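Local structure of endo-beta-1,4-mannanase (Alicyclobacillus acidocaldarius, 4CD6) at residues G15-F20 and G277-E282; P58-I63 and D116-E121; L227-V232 and P273-Y278. The protein catalyses the endo-hydrolysis of beta-1,4-mannosidic linkages in mannans, as a member of glycoside hydrolase family 113 with a TIM-barrel fold. All blocks are in the same frame, centred on the assembly; numbering follows the deposited sequence.

How the contacts relate
Contacts 1 and 3 are successive seams of one parallel eight-stranded barrel: strand 275-283 pairs with strand 13-18 in contact 1, closing the cylinder, and with strand 227-232 in contact 3. They share G277 and Y278, have centres about 12 Å apart, and are joined by probable backbone hydrogen bonds, M279 N to F229 O (2.8 Å) among them. Both reach the piperidine IFM, contact 1 through F20 and W281 and contact 3 through E231, and contact 1 also holds the mannose BMA. Contact 2 is a surface contact between loops, its centre about 30 Å from that of contact 1 and about 32 Å from that of contact 3.

Contact 1: G15-F20 and G277-E282; sequences GMTFGF and GYMLWE. With BMA (beta-D-mannopyranose), chain C; IFM (5-hydroxymethyl-3,4-dihydroxypiperidine), chain B.
F20 and W281 form a T-shaped (edge-to-face) pair beside the bound sugar: the CZ2-CH2 edge of the indole points at one face of the phenyl ring, bringing W281 CZ2 to 3.5 Å from F20 CD2 with the planes at 69°. IFM C5 lies over one face of the indole, offset toward the rim, and W281 NE1 gives a weak hydrogen bond of 3.4 Å to BMA O2. The same hydroxyl donates to E282 OE2 at 2.6 Å, while a water donates to E282 OE1 and accepts from F20 N, linking the carboxylate to the other segment. With an alanine in place of W281, the piperidine would probably lose its aromatic platform and the F20 ring would be freer to turn. The peptide between W281 and E282 is cis, as at the end of the eighth strand in many clan GH-A enzymes, and probably helps both side chains to reach the sugar. Behind them T17 CG2 packs 3.6 Å from W281 CZ3. The strands themselves are the first and last of the TIM barrel and run parallel, bonded from T17 N to L280 O (2.8 Å) and from L280 N to G15 O (2.9 Å). M279 SD sits 3.8 Å from G15 CA, in space that a side chain on G15 would need. Toward helix 30-40, M16 swings CG anti to the backbone N (chi1 179°), and its CE reaches L280 CB.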
loop_
_atom_site.group_PDB
_atom_site.type_symbol
_atom_site.label_atom_id
_atom_site.label_comp_id
_atom_site.label_asym_id
_atom_site.label_seq_id
_atom_site.Cartn_x
_atom_site.Cartn_y
_atom_site.Cartn_z
ATOM N N GLY A 15 -1.259 -7.454 8.046
ATOM C CA GLY A 15 -2.096 -7.122 6.898
ATOM C C GLY A 15 -1.583 -7.620 5.576
ATOM O O GLY A 15 -0.432 -7.962 5.460
ATOM N N MET A 16 -2.436 -7.508 4.554
ATOM C CA MET A 16 -2.056 -7.916 3.197
ATOM C C MET A 16 -2.754 -7.063 2.159
ATOM O O MET A 16 -3.946 -6.808 2.298
ATOM C CB MET A 16 -2.446 -9.360 3.017
ATOM C CG MET A 16 -2.120 -9.928 1.618
ATOM S SD MET A 16 -0.377 -9.972 1.091
ATOM C CE MET A 16 0.299 -11.195 2.191
ATOM N N THR A 17 -2.012 -6.621 1.128
ATOM C CA THR A 17 -2.615 -5.829 0.039
ATOM C C THR A 17 -3.210 -6.799 -0.990
ATOM O O THR A 17 -2.588 -7.809 -1.328
ATOM C CB THR A 17 -1.585 -4.929 -0.630
ATOM O OG1 THR A 17 -1.031 -4.042 0.344
ATOM C CG2 THR A 17 -2.227 -4.100 -1.735
ATOM N N PHE A 18 -4.397 -6.478 -1.487
ATOM C CA PHE A 18 -5.142 -7.355 -2.399
ATOM C C PHE A 18 -5.496 -6.655 -3.692
ATOM O O PHE A 18 -5.971 -5.561 -3.670
ATOM C CB PHE A 18 -6.456 -7.781 -1.748
ATOM C CG PHE A 18 -7.357 -8.606 -2.635
ATOM C CD1 PHE A 18 -8.288 -8.008 -3.465
ATOM C CD2 PHE A 18 -7.270 -9.992 -2.622
ATOM C CE1 PHE A 18 -9.100 -8.782 -4.276
ATOM C CE2 PHE A 18 -8.099 -10.768 -3.406
ATOM C CZ PHE A 18 -9.014 -10.158 -4.237
ATOM N N GLY A 19 -5.339 -7.349 -4.819
ATOM C CA GLY A 19 -6.082 -6.995 -6.029
ATOM C C GLY A 19 -5.442 -6.020 -6.993
ATOM O O GLY A 19 -6.056 -5.671 -8.013
ATOM N N PHE A 20 -4.244 -5.547 -6.683
ATOM C CA PHE A 20 -3.598 -4.522 -7.516
ATOM C C PHE A 20 -3.341 -5.106 -8.914
ATOM O O PHE A 20 -2.949 -6.265 -8.990
ATOM C CB PHE A 20 -2.270 -4.099 -6.867
ATOM C CG PHE A 20 -1.780 -2.730 -7.258
ATOM C CD1 PHE A 20 -2.551 -1.589 -6.999
ATOM C CD2 PHE A 20 -0.528 -2.573 -7.840
ATOM C CE1 PHE A 20 -2.073 -0.321 -7.313
ATOM C CE2 PHE A 20 -0.051 -1.297 -8.162
ATOM C CZ PHE A 20 -0.824 -0.177 -7.902
ATOM N N GLY A 277 3.013 -2.062 12.756
ATOM C CA GLY A 277 2.926 -3.281 11.963
ATOM C C GLY A 277 3.117 -3.225 10.450
ATOM O O GLY A 277 3.769 -2.330 9.906
ATOM N N TYR A 278 2.511 -4.216 9.803
ATOM C CA TYR A 278 2.922 -4.652 8.449
ATOM C C TYR A 278 1.738 -4.848 7.538
ATOM O O TYR A 278 0.870 -5.702 7.822
ATOM C CB TYR A 278 3.572 -6.002 8.572
ATOM C CG TYR A 278 4.761 -6.122 9.514
ATOM C CD1 TYR A 278 6.027 -5.790 9.109
ATOM C CD2 TYR A 278 4.605 -6.614 10.797
ATOM C CE1 TYR A 278 7.120 -5.919 9.960
ATOM C CE2 TYR A 278 5.686 -6.761 11.652
ATOM C CZ TYR A 278 6.936 -6.403 11.230
ATOM O OH TYR A 278 8.021 -6.559 12.070
ATOM N N MET A 279 1.688 -4.073 6.445
ATOM C CA MET A 279 0.719 -4.317 5.383
ATOM C C MET A 279 1.532 -4.899 4.211
ATOM O O MET A 279 2.265 -4.206 3.494
ATOM C CB MET A 279 0.006 -3.032 5.001
ATOM C CG MET A 279 -1.263 -3.251 4.230
ATOM S SD MET A 279 -2.661 -3.785 5.214
ATOM C CE MET A 279 -3.029 -2.328 6.162
ATOM N N LEU A 280 1.444 -6.202 4.085
ATOM C CA LEU A 280 2.293 -6.910 3.148
ATOM C C LEU A 280 1.887 -6.645 1.703
ATOM O O LEU A 280 0.740 -6.338 1.408
ATOM C CB LEU A 280 2.305 -8.411 3.460
ATOM C CG LEU A 280 2.806 -8.839 4.860
ATOM C CD1 LEU A 280 2.952 -10.355 4.945
ATOM C CD2 LEU A 280 4.089 -8.157 5.236
ATOM N N TRP A 281 2.883 -6.752 0.825
ATOM C CA TRP A 281 2.717 -6.578 -0.628
ATOM C C TRP A 281 3.134 -7.905 -1.216
ATOM O O TRP A 281 4.270 -8.294 -1.010
ATOM C CB TRP A 281 3.632 -5.482 -1.163
ATOM C CG TRP A 281 3.316 -5.087 -2.565
ATOM C CD1 TRP A 281 3.886 -5.598 -3.712
ATOM C CD2 TRP A 281 2.344 -4.134 -2.999
ATOM N NE1 TRP A 281 3.328 -5.014 -4.809
ATOM C CE2 TRP A 281 2.383 -4.109 -4.400
ATOM C CE3 TRP A 281 1.447 -3.291 -2.334
ATOM C CZ2 TRP A 281 1.549 -3.287 -5.146
ATOM C CZ3 TRP A 281 0.631 -2.466 -3.071
ATOM C CH2 TRP A 281 0.686 -2.464 -4.467
ATOM N N GLU A 282 2.269 -8.655 -1.897
ATOM C CA GLU A 282 0.878 -8.380 -2.205
ATOM C C GLU A 282 0.201 -9.713 -2.481
ATOM O O GLU A 282 0.863 -10.765 -2.512
ATOM C CB GLU A 282 0.749 -7.458 -3.441
ATOM C CG GLU A 282 1.341 -8.096 -4.712
ATOM C CD GLU A 282 1.132 -7.299 -5.974
ATOM O OE1 GLU A 282 0.065 -6.690 -6.135
ATOM O OE2 GLU A 282 2.029 -7.346 -6.838
HETATM C C1 BMA C . 4.204 -3.508 -8.614
HETATM C C2 BMA C . 3.709 -4.939 -8.750
HETATM C C3 BMA C . 3.592 -5.211 -10.247
HETATM C C4 BMA C . 2.695 -4.162 -10.892
HETATM C C5 BMA C . 3.102 -2.719 -10.547
HETATM C C6 BMA C . 2.108 -1.723 -11.162
HETATM O O2 BMA C . 2.438 -5.128 -8.085
HETATM O O3 BMA C . 3.039 -6.500 -10.500
HETATM O O4 BMA C . 2.766 -4.322 -12.306
HETATM O O5 BMA C . 3.218 -2.594 -9.116
HETATM O O6 BMA C . 2.407 -0.362 -10.804
HETATM O O4 IFM B . 4.131 -2.930 -7.315
HETATM C C4 IFM B . 4.874 -1.802 -6.813
HETATM C C3 IFM B . 3.886 -0.679 -6.533
HETATM O O3 IFM B . 3.401 -0.192 -7.792
HETATM C C2 IFM B . 4.453 0.468 -5.679
HETATM N N IFM B . 5.395 -0.010 -4.663
HETATM C C1 IFM B . 6.384 -1.049 -4.990
HETATM C C5 IFM B . 5.633 -2.241 -5.560
HETATM C C6 IFM B . 6.527 -3.465 -5.764
HETATM O O6 IFM B . 7.536 -3.286 -6.768
HETATM O O HOH W 1 -2.297 -6.821 -4.880
#

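Contact 2: P58-I63 and D116-E121; sequences PGDPAI and DLESWE
The inverse gamma turn centred on E118, just ahead of helix 120-140, rests against P61 in the loop that follows strand 46-55. The E118 side chain crosses that of P61 at about a right angle and brings its carboxylate to one corner of the ring, with E118 OE1 3.2 Å from P61 CD, the ring carbon bonded to the proline nitrogen and probably the more polarised for it. The bend that brings it there lies in the second torsion (chi2 -94°), which folds the chain back instead of letting it run outward. The rest of the ring meets backbone: P61 CG is 4.0 Å from L117 O, and P61 CB lies 4.1 Å from S119 O.

Polar atoms gain little across this contact. E118 OE2 stands 3.3 Å from G59 O, but both are acceptors and no hydrogen bond forms. D60 OD1 and E118 OE1, 4.5 Å apart, are like charges, and their proximity would be expected to cost some energy. D60 has work within its own segment, where its OD1 accepts from A62 N (3.1 Å, 160° at the hydrogen), closing an Asx turn around P61.

On the other side the turn leads directly into S119, whose buried hydroxyl is satisfied by G114 O and by A122 N, the latter bond capping the start of the helix. P61 also touches A122, and its carbonyl oxygen is held by S126 OG, so the helix extends the docking surface beyond E118. The small interface, 169 Å² in all, thus joins the loop after the second barrel strand to the N-cap of the helix that follows the third, an Asx turn packed against a serine-capped helix start.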
loop_
_atom_site.group_PDB
_atom_site.type_symbol
_atom_site.label_atom_id
_atom_site.label_comp_id
_atom_site.label_asym_id
_atom_site.label_seq_id
_atom_site.Cartn_x
_atom_site.Cartn_y
_atom_site.Cartn_z
ATOM N N PRO A 58 3.820 10.985 -17.345
ATOM C CA PRO A 58 4.152 11.617 -16.062
ATOM C C PRO A 58 4.019 13.137 -16.037
ATOM O O PRO A 58 4.029 13.726 -14.947
ATOM C CB PRO A 58 5.618 11.206 -15.815
ATOM C CG PRO A 58 6.153 10.817 -17.136
ATOM C CD PRO A 58 4.975 10.243 -17.882
ATOM N N GLY A 59 3.918 13.765 -17.215
ATOM C CA GLY A 59 3.728 15.217 -17.309
ATOM C C GLY A 59 2.352 15.641 -17.777
ATOM O O GLY A 59 2.141 16.816 -18.068
ATOM N N ASP A 60 1.409 14.701 -17.819
ATOM C CA ASP A 60 0.023 14.999 -18.181
ATOM C C ASP A 60 -0.796 15.037 -16.885
ATOM O O ASP A 60 -0.808 14.064 -16.125
ATOM C CB ASP A 60 -0.483 13.923 -19.143
ATOM C CG ASP A 60 -1.796 14.292 -19.830
ATOM O OD1 ASP A 60 -2.699 14.922 -19.213
ATOM O OD2 ASP A 60 -1.921 13.902 -21.015
ATOM N N PRO A 61 -1.462 16.168 -16.609
ATOM C CA PRO A 61 -2.245 16.312 -15.377
ATOM C C PRO A 61 -3.618 15.630 -15.345
ATOM O O PRO A 61 -4.342 15.796 -14.357
ATOM C CB PRO A 61 -2.459 17.816 -15.288
ATOM C CG PRO A 61 -2.523 18.254 -16.711
ATOM C CD PRO A 61 -1.552 17.379 -17.452
ATOM N N ALA A 62 -3.987 14.902 -16.403
ATOM C CA ALA A 62 -5.267 14.202 -16.421
ATOM C C ALA A 62 -5.085 12.811 -15.849
ATOM O O ALA A 62 -4.095 12.133 -16.138
ATOM C CB ALA A 62 -5.813 14.127 -17.819
ATOM N N ILE A 63 -6.033 12.391 -15.029
ATOM C CA ILE A 63 -6.015 11.040 -14.447
ATOM C C ILE A 63 -7.309 10.304 -14.773
ATOM O O ILE A 63 -8.381 10.745 -14.378
ATOM C CB ILE A 63 -5.873 11.069 -12.908
ATOM C CG1 ILE A 63 -4.626 11.846 -12.493
ATOM C CG2 ILE A 63 -5.807 9.642 -12.360
ATOM C CD1 ILE A 63 -4.610 12.188 -11.010
ATOM N N ASP A 116 -5.568 25.019 -16.513
ATOM C CA ASP A 116 -5.635 24.519 -17.902
ATOM C C ASP A 116 -4.277 24.192 -18.500
ATOM O O ASP A 116 -4.188 23.710 -19.632
ATOM C CB ASP A 116 -6.405 25.496 -18.798
ATOM C CG ASP A 116 -7.902 25.444 -18.547
ATOM O OD1 ASP A 116 -8.316 25.589 -17.376
ATOM O OD2 ASP A 116 -8.663 25.248 -19.513
ATOM N N LEU A 117 -3.232 24.423 -17.709
ATOM C CA LEU A 117 -1.862 24.208 -18.124
ATOM C C LEU A 117 -1.396 22.868 -17.610
ATOM O O LEU A 117 -2.043 22.263 -16.746
ATOM C CB LEU A 117 -0.966 25.324 -17.565
ATOM C CG LEU A 117 -1.468 26.751 -17.820
ATOM C CD1 LEU A 117 -0.617 27.786 -17.087
ATOM C CD2 LEU A 117 -1.507 27.031 -19.320
ATOM N N GLU A 118 -0.276 22.408 -18.159
ATOM C CA GLU A 118 0.398 21.209 -17.674
ATOM C C GLU A 118 1.111 21.593 -16.353
ATOM O O GLU A 118 2.337 21.748 -16.307
ATOM C CB GLU A 118 1.409 20.703 -18.710
ATOM C CG GLU A 118 0.909 20.522 -20.138
ATOM C CD GLU A 118 0.443 19.114 -20.414
ATOM O OE1 GLU A 118 -0.744 18.840 -20.161
ATOM O OE2 GLU A 118 1.260 18.283 -20.877
ATOM N N SER A 119 0.320 21.751 -15.291
ATOM C CA SER A 119 0.801 22.226 -14.004
ATOM C C SER A 119 0.546 21.258 -12.850
ATOM O O SER A 119 -0.252 20.323 -12.965
ATOM C CB SER A 119 0.130 23.546 -13.649
ATOM O OG SER A 119 -1.244 23.361 -13.402
ATOM N N TRP A 120 1.234 21.521 -11.738
ATOM C CA TRP A 120 1.003 20.816 -10.482
ATOM C C TRP A 120 -0.378 21.151 -9.960
ATOM O O TRP A 120 -1.065 20.263 -9.473
ATOM C CB TRP A 120 2.086 21.147 -9.422
ATOM C CG TRP A 120 3.343 20.322 -9.600
ATOM C CD1 TRP A 120 4.539 20.735 -10.122
ATOM C CD2 TRP A 120 3.507 18.948 -9.266
ATOM N NE1 TRP A 120 5.436 19.699 -10.119
ATOM C CE2 TRP A 120 4.826 18.591 -9.599
ATOM C CE3 TRP A 120 2.677 17.987 -8.696
ATOM C CZ2 TRP A 120 5.324 17.307 -9.392
ATOM C CZ3 TRP A 120 3.182 16.709 -8.486
ATOM C CH2 TRP A 120 4.473 16.381 -8.844
ATOM N N GLU A 121 -0.795 22.414 -10.087
ATOM C CA GLU A 121 -2.141 22.825 -9.654
ATOM C C GLU A 121 -3.211 21.998 -10.362
ATOM O O GLU A 121 -4.113 21.467 -9.720
ATOM C CB GLU A 121 -2.385 24.322 -9.910
ATOM C CG GLU A 121 -3.472 24.912 -9.030
ATOM C CD GLU A 121 -3.937 26.274 -9.499
ATOM O OE1 GLU A 121 -3.118 27.034 -10.062
ATOM O OE2 GLU A 121 -5.126 26.582 -9.290
#

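Contact 3: L227-V232 and P273-Y278; sequences LFFMEV and PWFKGY. With IFM (5-hydroxymethyl-3,4-dihydroxypiperidine), chain B.
With CG of F229 anti to its carbonyl carbon (chi1 -59°) and CG of F275 anti to the backbone N (chi1 179°), the two phenyl rings leave adjacent strands and converge. They cross at about a right angle along their side chains, yet the ring planes meet obliquely, at 54°. F275 CE1 lies over one face of F229, toward its rim, 3.8 Å from F229 CE2. Y278 runs alongside F229, pointing the same way, so that F229 CD2 and Y278 CD1 are 3.9 Å apart, and F275 CZ sits over a face of the tyrosine ring. L227 CB approaches the edge of W274 at CE3, and L216 of helix 209-223 touches both F229 and W274.

The backbones are parallel neighbours in the TIM barrel. L227 N bonds to W274 O, K276 N to L227 O (2.9 Å), and F229 N to G277 O at 2.9 Å with a nearly straight N-H. Pairing passes from L227 with F275 to F229 with Y278, one residue more on the second strand: a beta bulge. G277 occupies it with backbone angles at which a side chain would jam against the preceding carbonyl, and its own carbonyl oxygen comes within 3.3 Å of F228 CB.

Beyond the aromatic cluster, V232 CG1 nears the edge of Y278 at CD1, 4.3 Å away, while the preceding E231 reaches the ligand pocket. E231 OE1 accepts from IFM N at 2.7 Å and is also bonded to Y203 OH, while OE2 forms a salt bridge with K93. In an isofagomine-type ligand this nitrogen replaces the anomeric carbon, so the bond is consistent with E231 being the nucleophile that clan GH-A enzymes carry on the seventh strand.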
loop_
_atom_site.group_PDB
_atom_site.type_symbol
_atom_site.label_atom_id
_atom_site.label_comp_id
_atom_site.label_asym_id
_atom_site.label_seq_id
_atom_site.Cartn_x
_atom_site.Cartn_y
_atom_site.Cartn_z
ATOM N N LEU A 227 3.858 4.659 13.506
ATOM C CA LEU A 227 4.411 4.354 12.189
ATOM C C LEU A 227 4.197 2.908 11.834
ATOM O O LEU A 227 4.490 2.023 12.640
ATOM C CB LEU A 227 5.902 4.690 12.150
ATOM C CG LEU A 227 6.618 4.603 10.801
ATOM C CD1 LEU A 227 7.770 5.598 10.690
ATOM C CD2 LEU A 227 7.101 3.206 10.470
ATOM N N PHE A 228 3.744 2.655 10.590
ATOM C CA PHE A 228 3.670 1.282 10.103
ATOM C C PHE A 228 4.114 1.198 8.654
ATOM O O PHE A 228 4.412 2.204 8.020
ATOM C CB PHE A 228 2.317 0.625 10.347
ATOM C CG PHE A 228 1.224 1.044 9.410
ATOM C CD1 PHE A 228 0.572 2.235 9.570
ATOM C CD2 PHE A 228 0.809 0.193 8.406
ATOM C CE1 PHE A 228 -0.461 2.604 8.703
ATOM C CE2 PHE A 228 -0.219 0.546 7.552
ATOM C CZ PHE A 228 -0.865 1.743 7.705
ATOM N N PHE A 229 4.164 -0.017 8.140
ATOM C CA PHE A 229 4.579 -0.216 6.743
ATOM C C PHE A 229 3.337 -0.484 5.905
ATOM O O PHE A 229 2.687 -1.506 6.093
ATOM C CB PHE A 229 5.554 -1.366 6.658
ATOM C CG PHE A 229 6.814 -1.184 7.493
ATOM C CD1 PHE A 229 7.386 0.066 7.692
ATOM C CD2 PHE A 229 7.459 -2.304 8.019
ATOM C CE1 PHE A 229 8.558 0.215 8.444
ATOM C CE2 PHE A 229 8.618 -2.165 8.742
ATOM C CZ PHE A 229 9.175 -0.907 8.945
ATOM N N MET A 230 2.979 0.475 5.028
ATOM C CA MET A 230 1.813 0.296 4.173
ATOM C C MET A 230 2.138 -0.603 2.989
ATOM O O MET A 230 1.231 -1.179 2.416
ATOM C CB MET A 230 1.241 1.619 3.661
ATOM C CG MET A 230 -0.018 2.127 4.380
ATOM S SD MET A 230 -1.433 1.000 4.300
ATOM C CE MET A 230 -1.457 0.606 2.587
ATOM N N GLU A 231 3.408 -0.729 2.647
ATOM C CA GLU A 231 3.846 -1.818 1.759
ATOM C C GLU A 231 5.135 -2.369 2.306
ATOM O O GLU A 231 6.045 -1.631 2.659
ATOM C CB GLU A 231 4.136 -1.361 0.320
ATOM C CG GLU A 231 3.006 -0.683 -0.389
ATOM C CD GLU A 231 3.294 -0.443 -1.865
ATOM O OE1 GLU A 231 4.242 -1.038 -2.432
ATOM O OE2 GLU A 231 2.540 0.343 -2.468
ATOM N N VAL A 232 5.236 -3.685 2.307
ATOM C CA VAL A 232 6.514 -4.328 2.518
ATOM C C VAL A 232 6.430 -5.725 1.928
ATOM O O VAL A 232 5.399 -6.395 2.034
ATOM C CB VAL A 232 6.907 -4.301 4.017
ATOM C CG1 VAL A 232 5.955 -5.124 4.861
ATOM C CG2 VAL A 232 8.369 -4.682 4.189
ATOM N N PRO A 273 6.035 0.505 21.226
ATOM C CA PRO A 273 4.679 1.017 20.982
ATOM C C PRO A 273 4.493 1.903 19.760
ATOM O O PRO A 273 3.388 1.968 19.247
ATOM C CB PRO A 273 4.342 1.806 22.268
ATOM C CG PRO A 273 5.615 1.902 23.052
ATOM C CD PRO A 273 6.482 0.763 22.609
ATOM N N TRP A 274 5.557 2.573 19.309
ATOM C CA TRP A 274 5.494 3.483 18.153
ATOM C C TRP A 274 5.294 2.712 16.837
ATOM O O TRP A 274 4.810 3.259 15.863
ATOM C CB TRP A 274 6.773 4.336 18.043
ATOM C CG TRP A 274 8.015 3.537 17.831
ATOM C CD1 TRP A 274 8.847 3.082 18.807
ATOM C CD2 TRP A 274 8.570 3.036 16.572
ATOM N NE1 TRP A 274 9.868 2.353 18.258
ATOM C CE2 TRP A 274 9.732 2.311 16.897
ATOM C CE3 TRP A 274 8.226 3.169 15.223
ATOM C CZ2 TRP A 274 10.540 1.714 15.933
ATOM C CZ3 TRP A 274 9.037 2.557 14.269
ATOM C CH2 TRP A 274 10.167 1.844 14.630
ATOM N N PHE A 275 5.667 1.441 16.824
ATOM C CA PHE A 275 5.570 0.661 15.598
ATOM C C PHE A 275 4.255 -0.139 15.554
ATOM O O PHE A 275 3.989 -0.995 16.421
ATOM C CB PHE A 275 6.761 -0.279 15.446
ATOM C CG PHE A 275 6.697 -1.112 14.204
ATOM C CD1 PHE A 275 6.563 -0.509 12.953
ATOM C CD2 PHE A 275 6.699 -2.502 14.277
ATOM C CE1 PHE A 275 6.527 -1.295 11.818
ATOM C CE2 PHE A 275 6.640 -3.289 13.134
ATOM C CZ PHE A 275 6.530 -2.685 11.912
ATOM N N LYS A 276 3.433 0.131 14.539
ATOM C CA LYS A 276 2.099 -0.494 14.431
ATOM C C LYS A 276 1.925 -1.585 13.349
ATOM O O LYS A 276 0.807 -2.018 13.091
ATOM C CB LYS A 276 1.042 0.595 14.280
ATOM C CG LYS A 276 0.783 1.334 15.598
ATOM C CD LYS A 276 -0.081 0.520 16.565
ATOM C CE LYS A 276 -0.325 1.309 17.826
ATOM N NZ LYS A 276 -0.991 0.463 18.831
ATOM N N GLY A 277 3.013 -2.062 12.756
ATOM C CA GLY A 277 2.926 -3.281 11.963
ATOM C C GLY A 277 3.117 -3.225 10.450
ATOM O O GLY A 277 3.769 -2.330 9.906
ATOM N N TYR A 278 2.511 -4.216 9.803
ATOM C CA TYR A 278 2.922 -4.652 8.449
ATOM C C TYR A 278 1.738 -4.848 7.538
ATOM O O TYR A 278 0.870 -5.702 7.822
ATOM C CB TYR A 278 3.572 -6.002 8.572
ATOM C CG TYR A 278 4.761 -6.122 9.514
ATOM C CD1 TYR A 278 6.027 -5.790 9.109
ATOM C CD2 TYR A 278 4.605 -6.614 10.797
ATOM C CE1 TYR A 278 7.120 -5.919 9.960
ATOM C CE2 TYR A 278 5.686 -6.761 11.652
ATOM C CZ TYR A 278 6.936 -6.403 11.230
ATOM O OH TYR A 278 8.021 -6.559 12.070
HETATM O O4 IFM B . 4.131 -2.930 -7.315
HETATM C C4 IFM B . 4.874 -1.802 -6.813
HETATM C C3 IFM B . 3.886 -0.679 -6.533
HETATM O O3 IFM B . 3.401 -0.192 -7.792
HETATM C C2 IFM B . 4.453 0.468 -5.679
HETATM N N IFM B . 5.395 -0.010 -4.663
HETATM C C1 IFM B . 6.384 -1.049 -4.990
HETATM C C5 IFM B . 5.633 -2.241 -5.560
HETATM C C6 IFM B . 6.527 -3.465 -5.764
HETATM O O6 IFM B . 7.536 -3.286 -6.768
#